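PDB 4JZ6: salicylaldehyde dehydrogenase NahF from Pseudomonas putida, which probably catalyses the NAD+-dependent oxidation of salicylaldehyde to salicylate, a step in bacterial naphthalene degradation. Local coordinates for residues K61-A66 with T185-G190; R306-E311 with I414-D419; K366-G371 with A380-H385. One frame throughout, in Å; residues are numbered along the deposited sequence.

Contact 1. Residues K61-A66 with T185-G190; sequences KAAQAA and TVVFKG
Thr185 OG1 donates a hydrogen bond of 2.8 Å to the backbone O of Ala66. The bond joins helix 56-73 to the chain at Thr185, beside strand 186-189, in the Rossmann-like NAD-binding domain expected of an aldehyde dehydrogenase. The hydroxyl stands above the carbonyl plane, 53° out of it. The first torsion of Thr185 (chi1 72°) sets OG1 between its backbone N and carbonyl carbon, and there it also lies against Ala66 CB. Beyond this bond the contact is apolar and buried. Segments 61-66 and 186-189 run roughly antiparallel, and their axes approach to 7.9 Å. The helix offers small alanines, and the backbones come close: the CA atoms of Ala63 and Val187 are 6.3 Å apart. Val187 points at the helix and splits its two methyls. CG1 meets Ala62 CB at 4.1 Å. CG2 lies beside the turn formed by Ala62, Ala63 and Ala66. Strand 186-189 lies between strands 159-162 and 215-218, and Leu218 of the latter touches both Ala62 and Val187. On the helix, the closest approach of Val187 CG2 is to the backbone O of Ala62, at 3.7 Å, with Ala63 CA next at 3.8 Å.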
ATOM      1  N   LYS A  61      20.094 -17.571   0.320  1.00 38.79           N
ATOM      2  CA  LYS A  61      19.749 -18.990   0.305  1.00 39.28           C
ATOM      3  C   LYS A  61      18.314 -19.176   0.777  1.00 39.86           C
ATOM      4  O   LYS A  61      17.583 -20.026   0.262  1.00 40.33           O
ATOM      5  CB  LYS A  61      20.694 -19.787   1.206  1.00 40.35           C
ATOM      6  CG  LYS A  61      21.505 -20.842   0.476  1.00 52.92           C
ATOM      7  CD  LYS A  61      22.690 -20.222  -0.252  1.00 66.69           C
ATOM      8  CE  LYS A  61      23.431 -21.249  -1.110  1.00 76.29           C
ATOM      9  NZ  LYS A  61      22.770 -21.489  -2.429  1.00 78.36           N
ATOM     10  N   ALA A  62      17.921 -18.368   1.758  1.00 34.38           N
ATOM     11  CA  ALA A  62      16.572 -18.411   2.308  1.00 30.61           C
ATOM     12  C   ALA A  62      15.542 -17.962   1.274  1.00 28.22           C
ATOM     13  O   ALA A  62      14.469 -18.559   1.146  1.00 27.11           O
ATOM     14  CB  ALA A  62      16.486 -17.546   3.560  1.00 26.68           C
ATOM     15  N   ALA A  63      15.867 -16.908   0.538  1.00 26.18           N
ATOM     16  CA  ALA A  63      14.955 -16.390  -0.469  1.00 28.06           C
ATOM     17  C   ALA A  63      14.797 -17.384  -1.611  1.00 27.28           C
ATOM     18  O   ALA A  63      13.683 -17.633  -2.088  1.00 24.89           O
ATOM     19  CB  ALA A  63      15.449 -15.061  -0.991  1.00 30.30           C
ATOM     20  N   GLN A  64      15.919 -17.948  -2.046  1.00 28.38           N
ATOM     21  CA  GLN A  64      15.913 -18.924  -3.127  1.00 33.09           C
ATOM     22  C   GLN A  64      15.068 -20.139  -2.752  1.00 31.38           C
ATOM     23  O   GLN A  64      14.249 -20.607  -3.548  1.00 30.56           O
ATOM     24  CB  GLN A  64      17.344 -19.324  -3.502  1.00 33.19           C
ATOM     25  CG  GLN A  64      18.117 -18.202  -4.204  1.00 40.38           C
ATOM     26  CD  GLN A  64      19.605 -18.489  -4.342  1.00 49.62           C
ATOM     27  OE1 GLN A  64      20.143 -19.400  -3.705  1.00 56.64           O
ATOM     28  NE2 GLN A  64      20.278 -17.705  -5.177  1.00 49.83           N
ATOM     29  N   ALA A  65      15.255 -20.626  -1.528  1.00 27.07           N
ATOM     30  CA  ALA A  65      14.422 -21.701  -1.000  1.00 26.20           C
ATOM     31  C   ALA A  65      12.939 -21.323  -1.055  1.00 27.81           C
ATOM     32  O   ALA A  65      12.113 -22.098  -1.532  1.00 24.76           O
ATOM     33  CB  ALA A  65      14.835 -22.042   0.422  1.00 26.52           C
ATOM     34  N   ALA A  66      12.612 -20.126  -0.575  1.00 24.52           N
ATOM     35  CA  ALA A  66      11.229 -19.662  -0.575  1.00 23.53           C
ATOM     36  C   ALA A  66      10.663 -19.585  -1.991  1.00 23.28           C
ATOM     37  O   ALA A  66       9.529 -20.003  -2.239  1.00 22.73           O
ATOM     38  CB  ALA A  66      11.113 -18.317   0.119  1.00 23.15           C
ATOM     39  N   THR A 185       5.071 -18.106   0.341  1.00 20.83           N
ATOM     40  CA  THR A 185       6.133 -18.632   1.188  1.00 20.52           C
ATOM     41  C   THR A 185       6.828 -17.430   1.804  1.00 23.74           C
ATOM     42  O   THR A 185       6.715 -16.316   1.286  1.00 24.24           O
ATOM     43  CB  THR A 185       7.134 -19.483   0.395  1.00 21.19           C
ATOM     44  OG1 THR A 185       7.936 -18.636  -0.434  1.00 34.33           O
ATOM     45  CG2 THR A 185       6.400 -20.488  -0.470  1.00 21.11           C
ATOM     46  N   VAL A 186       7.528 -17.630   2.915  1.00 20.97           N
ATOM     47  CA  VAL A 186       8.072 -16.484   3.631  1.00 24.52           C
ATOM     48  C   VAL A 186       9.497 -16.649   4.165  1.00 26.05           C
ATOM     49  O   VAL A 186       9.874 -17.701   4.677  1.00 23.63           O
ATOM     50  CB  VAL A 186       7.095 -16.011   4.750  1.00 24.19           C
ATOM     51  CG1 VAL A 186       6.156 -17.133   5.133  1.00 24.22           C
ATOM     52  CG2 VAL A 186       7.843 -15.484   5.973  1.00 25.89           C
ATOM     53  N   VAL A 187      10.289 -15.595   3.996  1.00 32.01           N
ATOM     54  CA  VAL A 187      11.551 -15.457   4.700  1.00 29.37           C
ATOM     55  C   VAL A 187      11.278 -14.668   5.981  1.00 31.08           C
ATOM     56  O   VAL A 187      10.977 -13.471   5.940  1.00 26.13           O
ATOM     57  CB  VAL A 187      12.605 -14.740   3.839  1.00 26.11           C
ATOM     58  CG1 VAL A 187      13.892 -14.550   4.624  1.00 24.79           C
ATOM     59  CG2 VAL A 187      12.868 -15.527   2.566  1.00 23.76           C
ATOM     60  N   PHE A 188      11.361 -15.369   7.109  1.00 34.92           N
ATOM     61  CA  PHE A 188      11.052 -14.828   8.427  1.00 22.73           C
ATOM     62  C   PHE A 188      12.331 -14.335   9.094  1.00 23.53           C
ATOM     63  O   PHE A 188      13.199 -15.130   9.451  1.00 24.24           O
ATOM     64  CB  PHE A 188      10.379 -15.930   9.259  1.00 24.39           C
ATOM     65  CG  PHE A 188      10.226 -15.614  10.734  1.00 24.84           C
ATOM     66  CD1 PHE A 188      10.092 -14.310  11.191  1.00 22.42           C
ATOM     67  CD2 PHE A 188      10.206 -16.651  11.666  1.00 24.33           C
ATOM     68  CE1 PHE A 188       9.954 -14.050  12.546  1.00 25.79           C
ATOM     69  CE2 PHE A 188      10.059 -16.396  13.016  1.00 23.06           C
ATOM     70  CZ  PHE A 188       9.934 -15.097  13.459  1.00 22.84           C
ATOM     71  N   LYS A 189      12.445 -13.021   9.259  1.00 23.48           N
ATOM     72  CA  LYS A 189      13.575 -12.432   9.964  1.00 24.25           C
ATOM     73  C   LYS A 189      13.182 -12.132  11.400  1.00 35.56           C
ATOM     74  O   LYS A 189      12.345 -11.263  11.654  1.00 36.72           O
ATOM     75  CB  LYS A 189      14.028 -11.147   9.278  1.00 24.43           C
ATOM     76  CG  LYS A 189      15.106 -10.392  10.039  1.00 25.24           C
ATOM     77  CD  LYS A 189      16.433 -11.133  10.019  1.00 27.02           C
ATOM     78  CE  LYS A 189      17.509 -10.373  10.801  1.00 37.34           C
ATOM     79  NZ  LYS A 189      17.109 -10.046  12.211  1.00 40.41           N
ATOM     80  N   GLY A 190      13.794 -12.858  12.334  1.00 29.43           N
ATOM     81  CA  GLY A 190      13.461 -12.746  13.742  1.00 28.44           C
ATOM     82  C   GLY A 190      14.223 -11.650  14.460  1.00 31.13           C
ATOM     83  O   GLY A 190      14.985 -10.900  13.842  1.00 34.96           O
TER

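Contact 2. Residues R306-E311 with I414-D419; sequences RLVVDE and IRIAND
In the catalytic domain of the aldehyde dehydrogenase fold, helix 410-418 belongs to a beta-alpha-beta crossover from strand 401-407 to strand 425-429. Here its last turn meets strand 306-310 through Arg306, Val308, Ile416 and Asp419. The polar part centres on the Arg306 guanidinium. CG of Arg306 is anti to its carbonyl carbon, and the chain then runs extended to NE. This carries the charged end along to the C-terminal end of the helix. NH1 donates to the backbone O of Ile416 at 2.9 Å. This bond is bent, with an angle of 133° at the hydrogen, and the donor stands above the carbonyl plane. NH2 forms a salt bridge with Asp419 OD2 at 3.3 Å. That link is straighter, at 162°. It uses the syn lone pair of OD2 and lies in the guanidinium plane. The two flat groups are nearly coplanar, 23° apart. Ile416 CG2 covers part of one guanidinium face, 4.3 Å from NH1. The same methyl packs on Val308 CG1 at 3.8 Å, so it serves both the charged and the apolar part. A positive group at this helix end would be expected to be favourable with the helix dipole. Tyr393 ties the pair together from outside. Its backbone O accepts from Arg306 NE, its ring makes a cation-pi contact with Arg306, and its OH bonds to Asp419 OD1. Segments 414-418 and 306-310 run nearly antiparallel, and their axes come within 9.6 Å. Strands 273-276 and 401-407 flank strand 306-310 in the sheet. Leu307 and Val309 both touch helix 311-327.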
ATOM      1  N   ARG A 306      -0.372   8.081  26.506  1.00 24.87           N
ATOM      2  CA  ARG A 306      -0.970   9.344  26.921  1.00 27.15           C
ATOM      3  C   ARG A 306      -2.267   9.094  27.671  1.00 31.24           C
ATOM      4  O   ARG A 306      -3.030   8.185  27.331  1.00 33.49           O
ATOM      5  CB  ARG A 306      -1.290  10.220  25.711  1.00 25.30           C
ATOM      6  CG  ARG A 306      -0.119  10.940  25.082  1.00 25.68           C
ATOM      7  CD  ARG A 306      -0.493  11.339  23.671  1.00 25.38           C
ATOM      8  NE  ARG A 306       0.256  12.489  23.182  1.00 36.99           N
ATOM      9  CZ  ARG A 306      -0.164  13.282  22.199  1.00 35.29           C
ATOM     10  NH1 ARG A 306      -1.331  13.048  21.607  1.00 25.55           N
ATOM     11  NH2 ARG A 306       0.574  14.313  21.812  1.00 31.05           N
ATOM     12  N   LEU A 307      -2.512   9.914  28.685  1.00 28.36           N
ATOM     13  CA  LEU A 307      -3.812   9.982  29.318  1.00 26.11           C
ATOM     14  C   LEU A 307      -4.317  11.410  29.146  1.00 31.47           C
ATOM     15  O   LEU A 307      -3.952  12.294  29.931  1.00 28.83           O
ATOM     16  CB  LEU A 307      -3.705   9.654  30.811  1.00 36.73           C
ATOM     17  CG  LEU A 307      -3.439   8.226  31.313  1.00 34.51           C
ATOM     18  CD1 LEU A 307      -4.465   7.259  30.751  1.00 34.08           C
ATOM     19  CD2 LEU A 307      -2.026   7.749  31.000  1.00 30.72           C
ATOM     20  N   VAL A 308      -5.124  11.662  28.114  1.00 26.53           N
ATOM     21  CA  VAL A 308      -5.702  13.003  27.962  1.00 26.85           C
ATOM     22  C   VAL A 308      -7.004  13.123  28.765  1.00 27.16           C
ATOM     23  O   VAL A 308      -8.018  12.493  28.457  1.00 26.74           O
ATOM     24  CB  VAL A 308      -5.810  13.493  26.468  1.00 26.58           C
ATOM     25  CG1 VAL A 308      -4.548  13.143  25.703  1.00 26.25           C
ATOM     26  CG2 VAL A 308      -6.995  12.914  25.764  1.00 26.02           C
ATOM     27  N   VAL A 309      -6.941  13.901  29.842  1.00 27.98           N
ATOM     28  CA  VAL A 309      -8.042  13.968  30.795  1.00 42.21           C
ATOM     29  C   VAL A 309      -8.599  15.383  30.929  1.00 44.25           C
ATOM     30  O   VAL A 309      -7.859  16.365  30.874  1.00 29.75           O
ATOM     31  CB  VAL A 309      -7.609  13.452  32.185  1.00 42.57           C
ATOM     32  CG1 VAL A 309      -7.171  12.007  32.100  1.00 39.42           C
ATOM     33  CG2 VAL A 309      -6.478  14.287  32.721  1.00 51.03           C
ATOM     34  N   ASP A 310      -9.912  15.484  31.094  1.00 29.45           N
ATOM     35  CA  ASP A 310     -10.533  16.785  31.266  1.00 33.65           C
ATOM     36  C   ASP A 310     -10.142  17.355  32.626  1.00 36.08           C
ATOM     37  O   ASP A 310     -10.133  16.639  33.629  1.00 31.22           O
ATOM     38  CB  ASP A 310     -12.051  16.683  31.140  1.00 30.41           C
ATOM     39  CG  ASP A 310     -12.695  18.013  30.838  1.00 31.20           C
ATOM     40  OD1 ASP A 310     -13.027  18.747  31.789  1.00 32.11           O
ATOM     41  OD2 ASP A 310     -12.866  18.334  29.643  1.00 40.37           O
ATOM     42  N   GLU A 311      -9.810  18.641  32.649  1.00 37.13           N
ATOM     43  CA  GLU A 311      -9.365  19.303  33.869  1.00 32.89           C
ATOM     44  C   GLU A 311     -10.346  19.135  35.020  1.00 37.95           C
ATOM     45  O   GLU A 311      -9.928  18.997  36.168  1.00 40.11           O
ATOM     46  CB  GLU A 311      -9.125  20.795  33.615  1.00 72.62           C
ATOM     47  CG  GLU A 311      -7.686  21.158  33.281  1.00 72.30           C
ATOM     48  CD  GLU A 311      -6.750  21.067  34.476  1.00 72.25           C
ATOM     49  OE1 GLU A 311      -5.519  21.103  34.259  1.00 70.43           O
ATOM     50  OE2 GLU A 311      -7.235  20.969  35.626  1.00 72.38           O
ATOM     51  N   ILE A 414     -10.060  16.189  21.218  1.00 26.76           N
ATOM     52  CA  ILE A 414      -9.872  15.702  19.857  1.00 26.17           C
ATOM     53  C   ILE A 414      -8.599  16.287  19.253  1.00 26.86           C
ATOM     54  O   ILE A 414      -7.824  15.578  18.604  1.00 27.36           O
ATOM     55  CB  ILE A 414     -11.090  16.039  18.967  1.00 26.32           C
ATOM     56  CG1 ILE A 414     -12.330  15.307  19.493  1.00 26.13           C
ATOM     57  CG2 ILE A 414     -10.826  15.664  17.520  1.00 25.83           C
ATOM     58  CD1 ILE A 414     -13.600  15.616  18.748  1.00 26.40           C
ATOM     59  N   ARG A 415      -8.382  17.579  19.496  1.00 27.24           N
ATOM     60  CA  ARG A 415      -7.203  18.282  19.000  1.00 27.63           C
ATOM     61  C   ARG A 415      -5.922  17.609  19.486  1.00 27.30           C
ATOM     62  O   ARG A 415      -5.052  17.258  18.685  1.00 26.99           O
ATOM     63  CB  ARG A 415      -7.236  19.743  19.452  1.00 28.74           C
ATOM     64  CG  ARG A 415      -6.316  20.673  18.681  1.00 54.80           C
ATOM     65  CD  ARG A 415      -6.725  22.131  18.865  1.00 64.29           C
ATOM     66  NE  ARG A 415      -6.558  22.605  20.243  1.00 77.52           N
ATOM     67  CZ  ARG A 415      -7.538  23.107  20.999  1.00 77.76           C
ATOM     68  NH1 ARG A 415      -8.774  23.206  20.521  1.00 79.83           N
ATOM     69  NH2 ARG A 415      -7.280  23.517  22.237  1.00 65.27           N
ATOM     70  N   ILE A 416      -5.826  17.421  20.800  1.00 28.55           N
ATOM     71  CA  ILE A 416      -4.654  16.812  21.420  1.00 28.48           C
ATOM     72  C   ILE A 416      -4.424  15.382  20.935  1.00 28.10           C
ATOM     73  O   ILE A 416      -3.291  14.983  20.674  1.00 28.50           O
ATOM     74  CB  ILE A 416      -4.760  16.840  22.954  1.00 31.34           C
ATOM     75  CG1 ILE A 416      -4.809  18.287  23.444  1.00 28.66           C
ATOM     76  CG2 ILE A 416      -3.593  16.096  23.597  1.00 27.42           C
ATOM     77  CD1 ILE A 416      -5.083  18.419  24.912  1.00 29.10           C
ATOM     78  N   ALA A 417      -5.494  14.614  20.796  1.00 25.70           N
ATOM     79  CA  ALA A 417      -5.358  13.262  20.277  1.00 29.69           C
ATOM     80  C   ALA A 417      -4.867  13.316  18.836  1.00 29.44           C
ATOM     81  O   ALA A 417      -3.960  12.585  18.448  1.00 30.14           O
ATOM     82  CB  ALA A 417      -6.672  12.510  20.374  1.00 24.38           C
ATOM     83  N   ASN A 418      -5.463  14.203  18.049  1.00 31.45           N
ATOM     84  CA  ASN A 418      -5.135  14.299  16.633  1.00 30.08           C
ATOM     85  C   ASN A 418      -3.803  14.985  16.326  1.00 32.26           C
ATOM     86  O   ASN A 418      -3.328  14.942  15.188  1.00 34.19           O
ATOM     87  CB  ASN A 418      -6.271  14.979  15.867  1.00 26.94           C
ATOM     88  CG  ASN A 418      -7.348  14.002  15.438  1.00 28.90           C
ATOM     89  OD1 ASN A 418      -7.135  12.792  15.434  1.00 28.86           O
ATOM     90  ND2 ASN A 418      -8.508  14.525  15.063  1.00 32.20           N
ATOM     91  N   ASP A 419      -3.194  15.612  17.328  1.00 29.83           N
ATOM     92  CA  ASP A 419      -1.930  16.302  17.082  1.00 35.11           C
ATOM     93  C   ASP A 419      -0.705  15.384  17.225  1.00 42.71           C
ATOM     94  O   ASP A 419       0.429  15.799  16.991  1.00 49.97           O
ATOM     95  CB  ASP A 419      -1.817  17.584  17.920  1.00 37.26           C
ATOM     96  CG  ASP A 419      -0.971  17.412  19.178  1.00 51.26           C
ATOM     97  OD1 ASP A 419      -0.266  18.383  19.541  1.00 51.78           O
ATOM     98  OD2 ASP A 419      -1.015  16.332  19.814  1.00 55.58           O
TER

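Contact 3. Residues K366-G371 with A380-H385; sequences KVVCGG and ATILDH
Val368 and Cys369 both lie opposite Ile382, a classic beta bulge in the hairpin of strands 366-369 and 381-384. Val368 N donates to Ile382 O at 3.1 Å, and Ile382 N donates to Cys369 O at 3.0 Å. Val368 has chi1 -76°, with CG1 anti to its carbonyl carbon and CG2 between its N and carbonyl carbon. CG1 then rests on Asp384 CB at 3.6 Å. CG2 lies a tight 3.1 Å from Ile382 O and 3.7 Å from Ile382 CG2. Cys369 SG packs on the other branch of Ile382, 3.8 Å from CG1. Val367 and Leu383 form a non-hydrogen-bonded pair whose side chains both meet Phe357 of helix 349-362. Leu383 CD2 comes to 3.6 Å from Val367 CG2. At the hairpin's open end Lys366 keeps CG anti to its N, chi1 174°. Its chain runs beside His385, and CD meets the ring edge at CD2, 3.9 Å away. Asp384 OD1 sits over one face of that ring, and OD2 makes a salt bridge to Arg406. The chemistry is divided: backbone bonds set the register, Val368 and Cys369 pack on Ile382 around the bulge, and Asp384 pairs its charge with the neighbouring strand.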
ATOM      1  N   LYS A 366       5.631  16.963  36.235  1.00 38.22           N
ATOM      2  CA  LYS A 366       5.528  16.616  37.639  1.00 35.56           C
ATOM      3  C   LYS A 366       5.452  15.097  37.799  1.00 38.76           C
ATOM      4  O   LYS A 366       4.518  14.459  37.311  1.00 35.71           O
ATOM      5  CB  LYS A 366       4.294  17.306  38.233  1.00 50.22           C
ATOM      6  CG  LYS A 366       3.964  16.942  39.666  1.00 56.38           C
ATOM      7  CD  LYS A 366       2.735  17.707  40.149  1.00 59.89           C
ATOM      8  CE  LYS A 366       2.185  17.120  41.442  1.00 62.10           C
ATOM      9  NZ  LYS A 366       3.253  16.934  42.468  1.00 62.31           N
ATOM     10  N   VAL A 367       6.457  14.516  38.450  1.00 38.56           N
ATOM     11  CA  VAL A 367       6.453  13.087  38.730  1.00 35.55           C
ATOM     12  C   VAL A 367       5.445  12.829  39.838  1.00 35.62           C
ATOM     13  O   VAL A 367       5.712  13.110  41.008  1.00 35.73           O
ATOM     14  CB  VAL A 367       7.839  12.589  39.197  1.00 43.31           C
ATOM     15  CG1 VAL A 367       7.820  11.084  39.421  1.00 34.86           C
ATOM     16  CG2 VAL A 367       8.900  12.947  38.184  1.00 44.76           C
ATOM     17  N   VAL A 368       4.275  12.317  39.477  1.00 33.94           N
ATOM     18  CA  VAL A 368       3.263  12.043  40.492  1.00 34.25           C
ATOM     19  C   VAL A 368       3.460  10.668  41.107  1.00 34.15           C
ATOM     20  O   VAL A 368       2.940  10.384  42.187  1.00 34.64           O
ATOM     21  CB  VAL A 368       1.825  12.186  39.957  1.00 33.99           C
ATOM     22  CG1 VAL A 368       1.455  13.669  39.817  1.00 33.87           C
ATOM     23  CG2 VAL A 368       1.670  11.449  38.642  1.00 32.27           C
ATOM     24  N   CYS A 369       4.215   9.821  40.414  1.00 38.93           N
ATOM     25  CA  CYS A 369       4.639   8.541  40.971  1.00 39.09           C
ATOM     26  C   CYS A 369       5.795   7.965  40.156  1.00 39.15           C
ATOM     27  O   CYS A 369       5.950   8.278  38.974  1.00 40.84           O
ATOM     28  CB  CYS A 369       3.469   7.547  41.048  1.00 33.81           C
ATOM     29  SG  CYS A 369       3.383   6.357  39.699  1.00 33.40           S
ATOM     30  N   GLY A 370       6.610   7.133  40.796  1.00 39.12           N
ATOM     31  CA  GLY A 370       7.717   6.497  40.113  1.00 33.65           C
ATOM     32  C   GLY A 370       9.019   7.257  40.250  1.00 40.35           C
ATOM     33  O   GLY A 370       9.254   7.963  41.234  1.00 35.52           O
ATOM     34  N   GLY A 371       9.876   7.107  39.251  1.00 37.83           N
ATOM     35  CA  GLY A 371      11.200   7.700  39.275  1.00 35.32           C
ATOM     36  C   GLY A 371      11.904   7.377  37.976  1.00 39.85           C
ATOM     37  O   GLY A 371      11.306   6.780  37.079  1.00 43.40           O
ATOM     38  N   ALA A 380       7.208   1.774  37.987  1.00 33.37           N
ATOM     39  CA  ALA A 380       6.071   2.324  37.262  1.00 33.30           C
ATOM     40  C   ALA A 380       6.014   3.829  37.502  1.00 39.32           C
ATOM     41  O   ALA A 380       5.971   4.284  38.644  1.00 31.44           O
ATOM     42  CB  ALA A 380       4.784   1.664  37.704  1.00 29.90           C
ATOM     43  N   THR A 381       6.030   4.595  36.417  1.00 30.26           N
ATOM     44  CA  THR A 381       6.160   6.042  36.505  1.00 30.75           C
ATOM     45  C   THR A 381       5.041   6.776  35.756  1.00 30.11           C
ATOM     46  O   THR A 381       4.719   6.434  34.622  1.00 29.30           O
ATOM     47  CB  THR A 381       7.535   6.493  35.958  1.00 31.19           C
ATOM     48  OG1 THR A 381       8.581   5.806  36.657  1.00 31.87           O
ATOM     49  CG2 THR A 381       7.727   7.987  36.127  1.00 31.85           C
ATOM     50  N   ILE A 382       4.451   7.777  36.401  1.00 30.55           N
ATOM     51  CA  ILE A 382       3.455   8.632  35.759  1.00 34.26           C
ATOM     52  C   ILE A 382       3.867  10.102  35.865  1.00 33.28           C
ATOM     53  O   ILE A 382       4.173  10.591  36.957  1.00 32.29           O
ATOM     54  CB  ILE A 382       2.058   8.476  36.397  1.00 33.55           C
ATOM     55  CG1 ILE A 382       1.621   7.012  36.421  1.00 29.41           C
ATOM     56  CG2 ILE A 382       1.038   9.304  35.651  1.00 29.63           C
ATOM     57  CD1 ILE A 382       0.381   6.773  37.247  1.00 29.48           C
ATOM     58  N   LEU A 383       3.888  10.797  34.731  1.00 32.50           N
ATOM     59  CA  LEU A 383       4.176  12.229  34.713  1.00 31.35           C
ATOM     60  C   LEU A 383       2.886  13.001  34.451  1.00 42.50           C
ATOM     61  O   LEU A 383       2.114  12.653  33.550  1.00 30.32           O
ATOM     62  CB  LEU A 383       5.231  12.566  33.655  1.00 31.41           C
ATOM     63  CG  LEU A 383       6.573  11.837  33.771  1.00 31.68           C
ATOM     64  CD1 LEU A 383       7.518  12.239  32.652  1.00 31.79           C
ATOM     65  CD2 LEU A 383       7.192  12.130  35.104  1.00 32.72           C
ATOM     66  N   ASP A 384       2.650  14.038  35.253  1.00 37.76           N
ATOM     67  CA  ASP A 384       1.451  14.860  35.131  1.00 36.46           C
ATOM     68  C   ASP A 384       1.815  16.256  34.627  1.00 40.26           C
ATOM     69  O   ASP A 384       2.971  16.676  34.730  1.00 42.61           O
ATOM     70  CB  ASP A 384       0.749  14.973  36.485  1.00 36.71           C
ATOM     71  CG  ASP A 384      -0.675  15.497  36.368  1.00 37.72           C
ATOM     72  OD1 ASP A 384      -1.084  15.898  35.255  1.00 32.01           O
ATOM     73  OD2 ASP A 384      -1.384  15.517  37.397  1.00 37.54           O
ATOM     74  N   HIS A 385       0.819  16.972  34.104  1.00 36.67           N
ATOM     75  CA  HIS A 385       1.016  18.309  33.543  1.00 37.36           C
ATOM     76  C   HIS A 385       2.078  18.313  32.452  1.00 41.22           C
ATOM     77  O   HIS A 385       2.971  19.162  32.440  1.00 44.82           O
ATOM     78  CB  HIS A 385       1.381  19.320  34.628  1.00 34.33           C
ATOM     79  CG  HIS A 385       0.454  19.305  35.799  1.00 43.52           C
ATOM     80  ND1 HIS A 385      -0.805  19.859  35.760  1.00 34.69           N
ATOM     81  CD2 HIS A 385       0.608  18.803  37.051  1.00 34.96           C
ATOM     82  CE1 HIS A 385      -1.391  19.701  36.932  1.00 42.87           C
ATOM     83  NE2 HIS A 385      -0.555  19.064  37.734  1.00 43.79           N
TER

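Overall arrangement
Contacts 2 and 3 share one seven-stranded sheet. Strand 401-407 lies between strand 306-310 of contact 2 and strand 381-384 of contact 3. Their centres are about 18 Å apart, and their nearest atoms about 5 Å. In sequence, both strands of contact 3 fall between the two segments of contact 2. Contact 1 belongs to the other large sheet, across the centre of the chain. Its centre is about 43 and 45 Å from the centres of contacts 2 and 3. All three lie away from the bound salicylaldehyde. Still, pocket residue Cys301 precedes strand 306-310 by a few residues, and Glu267, the predicted active-site residue, ends strand 264-267 in the sheet of contact 1.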